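Local coordinates for protein soluble epoxide hydrolase (Bacillus megaterium, PDB 4INZ) that belongs to the alpha/beta hydrolase fold enzymes, with a mixed central sheet flanked by helices, at residues A[97-100]-A[101-105]. The protein carries 1 engineered substitution. Sequence-based numbering, arbitrary orientation.
Sequences RQVI and EGLGY
Across the end of helix 89-102, the amide N of E101 bonds to R97 O and the N of L103 to V99 O (2.9 Å) in helical fashion, after which the N of Y105 reaches back over five residues to I100 O at 3.0 Å. Together with the bond from G104 N to E101 O, this makes a textbook Schellman motif: as in such motifs generally, the positive phi of the glycine, G104 (103°), lets the chain turn out of the helix while the N atoms of G104 and Y105 cap its last carbonyls. One turn earlier, R97 and E101 form a long salt bridge, NH1 to OE2 at 3.4 Å. The arginine chain bends at chi3 (63°), and its guanidinium offers an edge to OE2 while standing nearly perpendicular to the carboxylate, the planes 84° apart. Neither charge depends on this pair alone: R97 also bridges to E94, and E101 OE2 is also hydrogen-bonded to the hydroxyl of Y130. On the apolar side, V99 and L103 lie side by side, CG1 to CD1 at 3.8 Å; V99 packs on V25 of strand 20-25, L103 on I23 and on L40 of strand 40-44. I100 CG2, anti to its own amide nitrogen, packs on Y105 CB at 4.0 Å, while the tyrosine hydroxyl bonds to H66 and G38. The chemistry thus divides the helix end: shared charges on one flank, with the R97-E101 pair itself long, hydrocarbon against the sheet on another, and backbone bonds closing the turn toward strand 108-112.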
ATOM      1  N   ARG A  97      -8.855  -5.195   9.977  1.00 33.17           N
ATOM      2  CA  ARG A  97      -9.096  -5.885  11.237  1.00 34.91           C
ATOM      3  C   ARG A  97      -9.917  -7.154  11.024  1.00 35.50           C
ATOM      4  O   ARG A  97      -9.582  -8.213  11.557  1.00 36.35           O
ATOM      5  CB  ARG A  97      -9.805  -4.969  12.231  1.00 34.53           C
ATOM      6  CG  ARG A  97      -9.701  -5.437  13.665  1.00 36.92           C
ATOM      7  CD  ARG A  97     -10.664  -4.672  14.567  1.00 39.82           C
ATOM      8  NE  ARG A  97     -12.059  -4.904  14.200  1.00 42.12           N
ATOM      9  CZ  ARG A  97     -12.754  -5.979  14.557  1.00 45.68           C
ATOM     10  NH1 ARG A  97     -12.185  -6.925  15.295  1.00 45.80           N
ATOM     11  NH2 ARG A  97     -14.016  -6.113  14.177  1.00 47.48           N
ATOM     12  N   GLN A  98     -10.990  -7.044  10.246  1.00 35.41           N
ATOM     13  CA  GLN A  98     -11.893  -8.173  10.031  1.00 35.14           C
ATOM     14  C   GLN A  98     -11.278  -9.241   9.125  1.00 34.55           C
ATOM     15  O   GLN A  98     -11.582 -10.421   9.257  1.00 36.72           O
ATOM     16  CB  GLN A  98     -13.245  -7.709   9.472  1.00 35.00           C
ATOM     17  CG  GLN A  98     -14.067  -6.847  10.420  1.00 35.96           C
ATOM     18  CD  GLN A  98     -15.533  -6.766  10.010  1.00 36.36           C
ATOM     19  OE1 GLN A  98     -16.035  -7.623   9.284  1.00 35.72           O
ATOM     20  NE2 GLN A  98     -16.221  -5.726  10.466  1.00 37.56           N
ATOM     21  N   VAL A  99     -10.414  -8.833   8.203  1.00 33.28           N
ATOM     22  CA  VAL A  99      -9.743  -9.801   7.348  1.00 32.36           C
ATOM     23  C   VAL A  99      -8.843 -10.724   8.165  1.00 33.32           C
ATOM     24  O   VAL A  99      -8.854 -11.945   7.984  1.00 34.74           O
ATOM     25  CB  VAL A  99      -8.923  -9.111   6.248  1.00 30.65           C
ATOM     26  CG1 VAL A  99      -7.939 -10.094   5.625  1.00 31.50           C
ATOM     27  CG2 VAL A  99      -9.861  -8.520   5.197  1.00 30.62           C
ATOM     28  N   ILE A 100      -8.066 -10.138   9.067  1.00 33.23           N
ATOM     29  CA  ILE A 100      -7.168 -10.911   9.924  1.00 35.74           C
ATOM     30  C   ILE A 100      -7.955 -11.917  10.766  1.00 38.57           C
ATOM     31  O   ILE A 100      -7.604 -13.099  10.847  1.00 38.08           O
ATOM     32  CB  ILE A 100      -6.316  -9.984  10.825  1.00 34.19           C
ATOM     33  CG1 ILE A 100      -5.396  -9.119   9.958  1.00 34.60           C
ATOM     34  CG2 ILE A 100      -5.498 -10.796  11.818  1.00 32.15           C
ATOM     35  CD1 ILE A 100      -4.672  -8.020  10.718  1.00 34.08           C
ATOM     36  N   GLU A 101      -9.035 -11.450  11.375  1.00 39.30           N
ATOM     37  CA  GLU A 101      -9.874 -12.330  12.179  1.00 42.14           C
ATOM     38  C   GLU A 101     -10.644 -13.316  11.311  1.00 42.07           C
ATOM     39  O   GLU A 101     -10.819 -14.478  11.683  1.00 41.39           O
ATOM     40  CB  GLU A 101     -10.838 -11.519  13.033  1.00 46.75           C
ATOM     41  CG  GLU A 101     -10.159 -10.714  14.116  1.00 50.36           C
ATOM     42  CD  GLU A 101     -11.118 -10.304  15.209  1.00 53.58           C
ATOM     43  OE1 GLU A 101     -12.338 -10.519  15.034  1.00 54.48           O
ATOM     44  OE2 GLU A 101     -10.651  -9.777  16.240  1.00 53.84           O
ATOM     45  N   GLY A 102     -11.109 -12.851  10.156  1.00 40.76           N
ATOM     46  CA  GLY A 102     -11.883 -13.690   9.261  1.00 41.45           C
ATOM     47  C   GLY A 102     -11.084 -14.882   8.771  1.00 41.00           C
ATOM     48  O   GLY A 102     -11.627 -15.970   8.561  1.00 41.43           O
ATOM     49  N   LEU A 103      -9.785 -14.670   8.587  1.00 39.10           N
ATOM     50  CA  LEU A 103      -8.882 -15.719   8.127  1.00 38.69           C
ATOM     51  C   LEU A 103      -8.510 -16.681   9.249  1.00 40.88           C
ATOM     52  O   LEU A 103      -7.887 -17.716   9.007  1.00 42.35           O
ATOM     53  CB  LEU A 103      -7.618 -15.102   7.533  1.00 36.23           C
ATOM     54  CG  LEU A 103      -7.817 -14.351   6.219  1.00 36.13           C
ATOM     55  CD1 LEU A 103      -6.552 -13.604   5.842  1.00 34.03           C
ATOM     56  CD2 LEU A 103      -8.230 -15.318   5.110  1.00 38.45           C
ATOM     57  N   GLY A 104      -8.885 -16.330  10.475  1.00 41.77           N
ATOM     58  CA  GLY A 104      -8.689 -17.211  11.613  1.00 43.21           C
ATOM     59  C   GLY A 104      -7.524 -16.835  12.510  1.00 44.34           C
ATOM     60  O   GLY A 104      -7.089 -17.639  13.334  1.00 45.66           O
ATOM     61  N   TYR A 105      -7.025 -15.610  12.363  1.00 41.80           N
ATOM     62  CA  TYR A 105      -5.849 -15.161  13.108  1.00 38.55           C
ATOM     63  C   TYR A 105      -6.156 -14.050  14.114  1.00 40.45           C
ATOM     64  O   TYR A 105      -7.163 -13.348  13.991  1.00 41.81           O
ATOM     65  CB  TYR A 105      -4.762 -14.691  12.137  1.00 35.08           C
ATOM     66  CG  TYR A 105      -4.299 -15.777  11.202  1.00 33.56           C
ATOM     67  CD1 TYR A 105      -4.917 -15.974   9.977  1.00 31.46           C
ATOM     68  CD2 TYR A 105      -3.249 -16.616  11.552  1.00 33.83           C
ATOM     69  CE1 TYR A 105      -4.497 -16.968   9.118  1.00 30.65           C
ATOM     70  CE2 TYR A 105      -2.823 -17.613  10.699  1.00 33.69           C
ATOM     71  CZ  TYR A 105      -3.449 -17.784   9.484  1.00 32.08           C
ATOM     72  OH  TYR A 105      -3.024 -18.779   8.632  1.00 33.68           O
TER